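Local coordinates for cytoplasmic protein (Cryptococcus neoformans var. grubii serotype A, PDB 7LPO) that probably hydrolyses steryl beta-glucosides, as a sterylglucosidase of glycoside hydrolase family 5, at residues A[142-154]-A[199-212]. Sequence-based numbering, arbitrary orientation.
Sequences PHQDVWSRFTGGS and WGTNYTHLANQTIW
Val-146 lies across the ring of Tyr-203, and around this pair the loop after strand 137-143 is clasped by the 3-10 segment 199-203 and the first turns of helix 206-221. CG1 of Val-146, beside the backbone N at chi1 -67°, sits over the ring centre, 3.5 Å from CE2 of Tyr-203. One tyrosine thus receives Val-146 twice, the methyl in a CH-pi contact over its face and the backbone N-H at its hydroxyl, N to OH 3.1 Å and almost straight (171°). Val-146 O accepts from OG1 of Thr-151, in the carbonyl plane; ND2 of Asn-208 lies 3.1 Å from Val-146 O and approaches from above that plane, not along a lone pair.

Packing is tight around Trp-147. CG2 of Ile-211 is centred over one indole face, 3.3 Å from CD2 of Trp-147, while the indole edge meets the face of Trp-212 in a T-shaped pair, planes at 90°. Within the helix, NE1 of Trp-212 turns back to OD1 of Asn-208 at 2.8 Å, orienting amide and indole; within the loop, Trp-147 N holds the Gln-144 amide through OE1 at 2.6 Å. The Trp-147 indole N-H is taken by Thr-160.

Toward partly exposed Trp-199 the fit is looser and wetter. One water bridges OH of Tyr-203 (2.6 Å) and OD1 of Asp-145, whereas Asp-145 OD2 is gripped by His-143, Ser-154 and Lys-48. Trp-199 offers its ring edge to Val-146. Loops after the C-terminal ends of barrel strands line the pocket of TIM-barrel glycosidases, and Tris bound beside Trp-199 is consistent with this contact bordering such a pocket.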
ATOM      1  N   PRO A 142       2.462   3.662   8.103  1.00 14.71           N
ATOM      2  CA  PRO A 142       1.234   3.797   8.901  1.00 14.75           C
ATOM      3  C   PRO A 142       0.023   3.448   8.053  1.00 15.29           C
ATOM      4  O   PRO A 142      -0.392   4.225   7.183  1.00 15.08           O
ATOM      5  CB  PRO A 142       1.230   5.276   9.310  1.00 16.14           C
ATOM      6  CG  PRO A 142       2.373   5.903   8.631  1.00 16.50           C
ATOM      7  CD  PRO A 142       2.934   4.963   7.624  1.00 17.02           C
ATOM      8  N   HIS A 143      -0.537   2.269   8.272  1.00 14.14           N
ATOM      9  CA  HIS A 143      -1.406   1.647   7.292  1.00 14.17           C
ATOM     10  C   HIS A 143      -2.864   1.735   7.711  1.00 14.21           C
ATOM     11  O   HIS A 143      -3.199   1.593   8.892  1.00 14.22           O
ATOM     12  CB  HIS A 143      -1.023   0.182   7.076  1.00 17.06           C
ATOM     13  CG  HIS A 143      -1.665  -0.425   5.869  1.00 18.17           C
ATOM     14  ND1 HIS A 143      -1.017  -0.532   4.657  1.00 17.62           N
ATOM     15  CD2 HIS A 143      -2.910  -0.926   5.679  1.00 17.62           C
ATOM     16  CE1 HIS A 143      -1.829  -1.086   3.775  1.00 18.46           C
ATOM     17  NE2 HIS A 143      -2.986  -1.328   4.367  1.00 18.32           N
ATOM     18  N   GLN A 144      -3.722   1.947   6.717  1.00 14.24           N
ATOM     19  CA  GLN A 144      -5.163   1.939   6.887  1.00 14.29           C
ATOM     20  C   GLN A 144      -5.803   1.566   5.555  1.00 14.31           C
ATOM     21  O   GLN A 144      -5.218   1.744   4.481  1.00 14.29           O
ATOM     22  CB  GLN A 144      -5.682   3.302   7.390  1.00 14.31           C
ATOM     23  CG  GLN A 144      -5.654   4.418   6.354  1.00 14.31           C
ATOM     24  CD  GLN A 144      -6.831   4.377   5.391  1.00 14.35           C
ATOM     25  OE1 GLN A 144      -7.934   3.997   5.758  1.00 14.39           O
ATOM     26  NE2 GLN A 144      -6.596   4.781   4.157  1.00 14.35           N
ATOM     27  N   ASP A 145      -7.019   1.042   5.646  1.00 15.33           N
ATOM     28  CA  ASP A 145      -7.874   0.798   4.497  1.00 14.65           C
ATOM     29  C   ASP A 145      -9.281   1.181   4.919  1.00 14.70           C
ATOM     30  O   ASP A 145      -9.762   0.704   5.949  1.00 14.72           O
ATOM     31  CB  ASP A 145      -7.829  -0.665   4.044  1.00 15.15           C
ATOM     32  CG  ASP A 145      -6.453  -1.098   3.618  1.00 16.03           C
ATOM     33  OD1 ASP A 145      -6.040  -0.729   2.491  1.00 16.80           O
ATOM     34  OD2 ASP A 145      -5.786  -1.809   4.406  1.00 16.95           O
ATOM     35  N   VAL A 146      -9.918   2.052   4.140  1.00 14.47           N
ATOM     36  CA  VAL A 146     -11.262   2.563   4.405  1.00 14.53           C
ATOM     37  C   VAL A 146     -11.438   2.885   5.884  1.00 14.54           C
ATOM     38  O   VAL A 146     -12.435   2.502   6.511  1.00 14.58           O
ATOM     39  CB  VAL A 146     -12.342   1.591   3.890  1.00 14.58           C
ATOM     40  CG1 VAL A 146     -12.284   1.536   2.364  1.00 14.58           C
ATOM     41  CG2 VAL A 146     -12.174   0.204   4.443  1.00 14.57           C
ATOM     42  N   TRP A 147     -10.458   3.621   6.411  1.00 14.49           N
ATOM     43  CA  TRP A 147     -10.395   4.211   7.747  1.00 14.49           C
ATOM     44  C   TRP A 147     -10.049   3.223   8.854  1.00 14.48           C
ATOM     45  O   TRP A 147      -9.144   3.502   9.650  1.00 14.44           O
ATOM     46  CB  TRP A 147     -11.699   4.924   8.125  1.00 14.55           C
ATOM     47  CG  TRP A 147     -11.588   5.600   9.480  1.00 14.55           C
ATOM     48  CD1 TRP A 147     -12.179   5.206  10.638  1.00 14.58           C
ATOM     49  CD2 TRP A 147     -10.800   6.754   9.809  1.00 14.52           C
ATOM     50  NE1 TRP A 147     -11.816   6.040  11.667  1.00 14.57           N
ATOM     51  CE2 TRP A 147     -10.970   6.998  11.185  1.00 14.54           C
ATOM     52  CE3 TRP A 147      -9.957   7.595   9.074  1.00 14.49           C
ATOM     53  CZ2 TRP A 147     -10.342   8.056  11.840  1.00 14.52           C
ATOM     54  CZ3 TRP A 147      -9.345   8.649   9.719  1.00 14.48           C
ATOM     55  CH2 TRP A 147      -9.537   8.871  11.091  1.00 14.49           C
ATOM     56  N   SER A 148     -10.752   2.092   8.932  1.00 14.51           N
ATOM     57  CA  SER A 148     -10.561   1.175  10.053  1.00 14.50           C
ATOM     58  C   SER A 148     -11.207  -0.170   9.763  1.00 14.53           C
ATOM     59  O   SER A 148     -12.038  -0.291   8.864  1.00 14.56           O
ATOM     60  CB  SER A 148     -11.155   1.749  11.345  1.00 14.53           C
ATOM     61  OG  SER A 148     -12.557   1.909  11.216  1.00 14.59           O
ATOM     62  N   ARG A 149     -10.831  -1.177  10.562  1.00 14.52           N
ATOM     63  CA  ARG A 149     -11.510  -2.475  10.491  1.00 17.60           C
ATOM     64  C   ARG A 149     -13.013  -2.329  10.708  1.00 14.62           C
ATOM     65  O   ARG A 149     -13.816  -3.031  10.084  1.00 14.66           O
ATOM     66  CB  ARG A 149     -10.959  -3.437  11.544  1.00 15.89           C
ATOM     67  CG  ARG A 149      -9.528  -3.867  11.369  1.00 16.09           C
ATOM     68  CD  ARG A 149      -9.182  -5.017  12.316  1.00 15.76           C
ATOM     69  NE  ARG A 149      -9.290  -4.657  13.736  1.00 16.93           N
ATOM     70  CZ  ARG A 149      -9.938  -5.375  14.651  1.00 19.58           C
ATOM     71  NH1 ARG A 149     -10.557  -6.495  14.313  1.00 21.46           N
ATOM     72  NH2 ARG A 149      -9.966  -4.975  15.915  1.00 22.17           N
ATOM     73  N   PHE A 150     -13.409  -1.436  11.610  1.00 14.64           N
ATOM     74  CA  PHE A 150     -14.810  -1.242  11.972  1.00 14.81           C
ATOM     75  C   PHE A 150     -15.600  -0.533  10.887  1.00 14.74           C
ATOM     76  O   PHE A 150     -16.829  -0.498  10.977  1.00 14.80           O
ATOM     77  CB  PHE A 150     -14.832  -0.497  13.311  1.00 14.71           C
ATOM     78  CG  PHE A 150     -13.787  -1.025  14.262  1.00 14.66           C
ATOM     79  CD1 PHE A 150     -13.950  -2.263  14.863  1.00 14.68           C
ATOM     80  CD2 PHE A 150     -12.607  -0.339  14.470  1.00 14.61           C
ATOM     81  CE1 PHE A 150     -12.988  -2.782  15.676  1.00 15.72           C
ATOM     82  CE2 PHE A 150     -11.630  -0.858  15.286  1.00 14.67           C
ATOM     83  CZ  PHE A 150     -11.818  -2.084  15.891  1.00 15.51           C
ATOM     84  N   THR A 151     -14.930  -0.012   9.854  1.00 14.70           N
ATOM     85  CA  THR A 151     -15.599   0.578   8.703  1.00 14.73           C
ATOM     86  C   THR A 151     -15.213  -0.132   7.410  1.00 14.71           C
ATOM     87  O   THR A 151     -15.373   0.435   6.324  1.00 14.72           O
ATOM     88  CB  THR A 151     -15.313   2.078   8.609  1.00 14.71           C
ATOM     89  OG1 THR A 151     -13.927   2.343   8.827  1.00 14.65           O
ATOM     90  CG2 THR A 151     -16.108   2.817   9.672  1.00 18.08           C
ATOM     91  N   GLY A 152     -14.715  -1.365   7.512  1.00 18.40           N
ATOM     92  CA  GLY A 152     -14.578  -2.261   6.373  1.00 15.58           C
ATOM     93  C   GLY A 152     -13.164  -2.669   6.025  1.00 16.16           C
ATOM     94  O   GLY A 152     -12.975  -3.352   5.006  1.00 15.68           O
ATOM     95  N   GLY A 153     -12.153  -2.272   6.800  1.00 16.74           N
ATOM     96  CA  GLY A 153     -10.781  -2.453   6.370  1.00 17.98           C
ATOM     97  C   GLY A 153      -9.746  -2.627   7.460  1.00 15.07           C
ATOM     98  O   GLY A 153      -9.609  -3.709   8.038  1.00 15.07           O
ATOM     99  N   SER A 154      -8.972  -1.576   7.702  1.00 14.44           N
ATOM    100  CA  SER A 154      -7.921  -1.592   8.707  1.00 14.40           C
ATOM    101  C   SER A 154      -7.597  -0.152   9.045  1.00 14.38           C
ATOM    102  O   SER A 154      -7.957   0.769   8.307  1.00 14.39           O
ATOM    103  CB  SER A 154      -6.667  -2.320   8.211  1.00 14.35           C
ATOM    104  OG  SER A 154      -5.926  -1.520   7.298  1.00 15.99           O
ATOM    105  N   TRP A 199     -14.775  -4.299  -0.716  1.00 14.72           N
ATOM    106  CA  TRP A 199     -14.353  -3.548   0.462  1.00 14.69           C
ATOM    107  C   TRP A 199     -13.954  -2.130   0.088  1.00 14.66           C
ATOM    108  O   TRP A 199     -14.105  -1.201   0.899  1.00 14.67           O
ATOM    109  CB  TRP A 199     -13.197  -4.271   1.166  1.00 14.64           C
ATOM    110  CG  TRP A 199     -11.915  -4.266   0.387  1.00 14.58           C
ATOM    111  CD1 TRP A 199     -11.435  -5.264  -0.414  1.00 14.57           C
ATOM    112  CD2 TRP A 199     -10.948  -3.216   0.340  1.00 14.53           C
ATOM    113  NE1 TRP A 199     -10.227  -4.890  -0.967  1.00 16.44           N
ATOM    114  CE2 TRP A 199      -9.910  -3.637  -0.517  1.00 14.50           C
ATOM    115  CE3 TRP A 199     -10.857  -1.954   0.941  1.00 16.38           C
ATOM    116  CZ2 TRP A 199      -8.813  -2.843  -0.799  1.00 14.45           C
ATOM    117  CZ3 TRP A 199      -9.755  -1.168   0.663  1.00 15.48           C
ATOM    118  CH2 TRP A 199      -8.749  -1.619  -0.197  1.00 14.44           C
ATOM    119  N   GLY A 200     -13.458  -1.941  -1.138  1.00 14.65           N
ATOM    120  CA  GLY A 200     -12.955  -0.645  -1.553  1.00 14.62           C
ATOM    121  C   GLY A 200     -14.041   0.396  -1.747  1.00 14.67           C
ATOM    122  O   GLY A 200     -13.769   1.599  -1.637  1.00 14.66           O
ATOM    123  N   THR A 201     -15.271  -0.036  -2.032  1.00 14.73           N
ATOM    124  CA  THR A 201     -16.389   0.896  -2.169  1.00 14.78           C
ATOM    125  C   THR A 201     -16.760   1.574  -0.852  1.00 14.80           C
ATOM    126  O   THR A 201     -17.533   2.543  -0.859  1.00 14.84           O
ATOM    127  CB  THR A 201     -17.634   0.184  -2.734  1.00 14.85           C
ATOM    128  OG1 THR A 201     -18.173  -0.741  -1.774  1.00 14.87           O
ATOM    129  CG2 THR A 201     -17.292  -0.557  -4.021  1.00 14.84           C
ATOM    130  N   ASN A 202     -16.242   1.086   0.276  1.00 14.77           N
ATOM    131  CA  ASN A 202     -16.507   1.760   1.540  1.00 14.78           C
ATOM    132  C   ASN A 202     -16.036   3.206   1.503  1.00 14.75           C
ATOM    133  O   ASN A 202     -16.625   4.058   2.167  1.00 14.78           O
ATOM    134  CB  ASN A 202     -15.862   0.982   2.687  1.00 14.74           C
ATOM    135  CG  ASN A 202     -16.713  -0.219   3.117  1.00 14.79           C
ATOM    136  OD1 ASN A 202     -17.903  -0.087   3.373  1.00 14.85           O
ATOM    137  ND2 ASN A 202     -16.112  -1.384   3.166  1.00 14.76           N
ATOM    138  N   TYR A 203     -15.026   3.520   0.688  1.00 14.71           N
ATOM    139  CA  TYR A 203     -14.581   4.911   0.575  1.00 14.69           C
ATOM    140  C   TYR A 203     -15.694   5.836   0.093  1.00 14.75           C
ATOM    141  O   TYR A 203     -15.648   7.042   0.360  1.00 14.75           O
ATOM    142  CB  TYR A 203     -13.391   5.045  -0.383  1.00 14.64           C
ATOM    143  CG  TYR A 203     -12.063   4.605   0.187  1.00 14.58           C
ATOM    144  CD1 TYR A 203     -11.490   5.258   1.284  1.00 14.55           C
ATOM    145  CD2 TYR A 203     -11.371   3.548  -0.378  1.00 14.55           C
ATOM    146  CE1 TYR A 203     -10.270   4.854   1.808  1.00 14.50           C
ATOM    147  CE2 TYR A 203     -10.152   3.139   0.128  1.00 14.49           C
ATOM    148  CZ  TYR A 203      -9.607   3.781   1.229  1.00 14.47           C
ATOM    149  OH  TYR A 203      -8.393   3.345   1.729  1.00 14.42           O
ATOM    150  N   THR A 204     -16.688   5.301  -0.609  1.00 14.80           N
ATOM    151  CA  THR A 204     -17.790   6.092  -1.140  1.00 14.86           C
ATOM    152  C   THR A 204     -19.120   5.687  -0.515  1.00 14.93           C
ATOM    153  O   THR A 204     -20.175   5.848  -1.131  1.00 14.99           O
ATOM    154  CB  THR A 204     -17.858   5.986  -2.669  1.00 17.66           C
ATOM    155  OG1 THR A 204     -17.968   4.621  -3.081  1.00 14.87           O
ATOM    156  CG2 THR A 204     -16.597   6.581  -3.310  1.00 15.11           C
ATOM    157  N   HIS A 205     -19.086   5.168   0.707  1.00 14.92           N
ATOM    158  CA  HIS A 205     -20.275   5.050   1.534  1.00 14.98           C
ATOM    159  C   HIS A 205     -20.169   6.018   2.707  1.00 14.98           C
ATOM    160  O   HIS A 205     -19.118   6.609   2.967  1.00 14.92           O
ATOM    161  CB  HIS A 205     -20.461   3.617   2.022  1.00 14.98           C
ATOM    162  CG  HIS A 205     -21.015   2.689   0.987  1.00 15.98           C
ATOM    163  ND1 HIS A 205     -20.329   2.366  -0.159  1.00 19.72           N
ATOM    164  CD2 HIS A 205     -22.181   1.999   0.931  1.00 17.13           C
ATOM    165  CE1 HIS A 205     -21.037   1.512  -0.876  1.00 17.93           C
ATOM    166  NE2 HIS A 205     -22.165   1.272  -0.236  1.00 17.83           N
ATOM    167  N   LEU A 206     -21.270   6.137   3.447  1.00 15.04           N
ATOM    168  CA  LEU A 206     -21.487   7.306   4.300  1.00 15.39           C
ATOM    169  C   LEU A 206     -20.460   7.421   5.426  1.00 15.00           C
ATOM    170  O   LEU A 206     -20.038   8.530   5.779  1.00 14.98           O
ATOM    171  CB  LEU A 206     -22.904   7.257   4.870  1.00 15.13           C
ATOM    172  CG  LEU A 206     -23.265   8.332   5.902  1.00 16.02           C
ATOM    173  CD1 LEU A 206     -23.052   9.700   5.295  1.00 16.75           C
ATOM    174  CD2 LEU A 206     -24.703   8.197   6.406  1.00 16.12           C
ATOM    175  N   ALA A 207     -20.058   6.304   6.025  1.00 15.07           N
ATOM    176  CA  ALA A 207     -19.155   6.409   7.167  1.00 15.58           C
ATOM    177  C   ALA A 207     -17.809   6.987   6.743  1.00 16.78           C
ATOM    178  O   ALA A 207     -17.320   7.959   7.333  1.00 18.03           O
ATOM    179  CB  ALA A 207     -18.979   5.045   7.835  1.00 15.29           C
ATOM    180  N   ASN A 208     -17.179   6.376   5.738  1.00 14.82           N
ATOM    181  CA  ASN A 208     -15.918   6.906   5.232  1.00 14.76           C
ATOM    182  C   ASN A 208     -16.099   8.309   4.663  1.00 14.78           C
ATOM    183  O   ASN A 208     -15.202   9.155   4.779  1.00 14.74           O
ATOM    184  CB  ASN A 208     -15.346   5.985   4.152  1.00 14.72           C
ATOM    185  CG  ASN A 208     -14.405   4.941   4.708  1.00 14.68           C
ATOM    186  OD1 ASN A 208     -13.186   5.081   4.615  1.00 14.62           O
ATOM    187  ND2 ASN A 208     -14.968   3.874   5.284  1.00 14.70           N
ATOM    188  N   GLN A 209     -17.231   8.557   3.990  1.00 14.83           N
ATOM    189  CA  GLN A 209     -17.452   9.873   3.399  1.00 14.86           C
ATOM    190  C   GLN A 209     -17.479  10.943   4.480  1.00 14.87           C
ATOM    191  O   GLN A 209     -16.981  12.056   4.284  1.00 15.32           O
ATOM    192  CB  GLN A 209     -18.755   9.886   2.597  1.00 15.60           C
ATOM    193  CG  GLN A 209     -18.640   9.251   1.229  1.00 15.21           C
ATOM    194  CD  GLN A 209     -19.987   8.984   0.589  1.00 15.37           C
ATOM    195  OE1 GLN A 209     -20.964   8.632   1.265  1.00 15.97           O
ATOM    196  NE2 GLN A 209     -20.050   9.147  -0.727  1.00 16.36           N
ATOM    197  N   THR A 210     -18.035  10.614   5.642  1.00 16.40           N
ATOM    198  CA  THR A 210     -18.059  11.559   6.749  1.00 15.53           C
ATOM    199  C   THR A 210     -16.696  11.647   7.413  1.00 16.85           C
ATOM    200  O   THR A 210     -16.147  12.742   7.583  1.00 15.45           O
ATOM    201  CB  THR A 210     -19.121  11.146   7.769  1.00 18.50           C
ATOM    202  OG1 THR A 210     -20.403  11.167   7.142  1.00 15.65           O
ATOM    203  CG2 THR A 210     -19.124  12.092   8.968  1.00 18.81           C
ATOM    204  N   ILE A 211     -16.132  10.494   7.776  1.00 14.79           N
ATOM    205  CA  ILE A 211     -14.963  10.478   8.644  1.00 14.74           C
ATOM    206  C   ILE A 211     -13.776  11.126   7.954  1.00 14.69           C
ATOM    207  O   ILE A 211     -13.030  11.891   8.574  1.00 14.66           O
ATOM    208  CB  ILE A 211     -14.649   9.037   9.086  1.00 14.71           C
ATOM    209  CG1 ILE A 211     -15.719   8.545  10.056  1.00 14.76           C
ATOM    210  CG2 ILE A 211     -13.278   8.969   9.753  1.00 16.21           C
ATOM    211  CD1 ILE A 211     -15.722   7.033  10.262  1.00 14.75           C
ATOM    212  N   TRP A 212     -13.575  10.826   6.666  1.00 14.68           N
ATOM    213  CA  TRP A 212     -12.455  11.412   5.942  1.00 14.63           C
ATOM    214  C   TRP A 212     -12.637  12.912   5.739  1.00 14.66           C
ATOM    215  O   TRP A 212     -11.650  13.651   5.728  1.00 14.62           O
ATOM    216  CB  TRP A 212     -12.280  10.705   4.601  1.00 14.62           C
ATOM    217  CG  TRP A 212     -11.648   9.367   4.708  1.00 14.58           C
ATOM    218  CD1 TRP A 212     -12.224   8.171   4.424  1.00 14.59           C
ATOM    219  CD2 TRP A 212     -10.310   9.078   5.143  1.00 14.52           C
ATOM    220  NE1 TRP A 212     -11.326   7.151   4.643  1.00 14.55           N
ATOM    221  CE2 TRP A 212     -10.146   7.681   5.089  1.00 14.50           C
ATOM    222  CE3 TRP A 212      -9.236   9.868   5.571  1.00 14.48           C
ATOM    223  CZ2 TRP A 212      -8.951   7.052   5.436  1.00 14.45           C
ATOM    224  CZ3 TRP A 212      -8.049   9.243   5.912  1.00 14.43           C
ATOM    225  CH2 TRP A 212      -7.917   7.846   5.845  1.00 14.41           C
TER
HETATM  226  O   HOH W   1      -6.998   1.299   0.968  1.00 14.36           O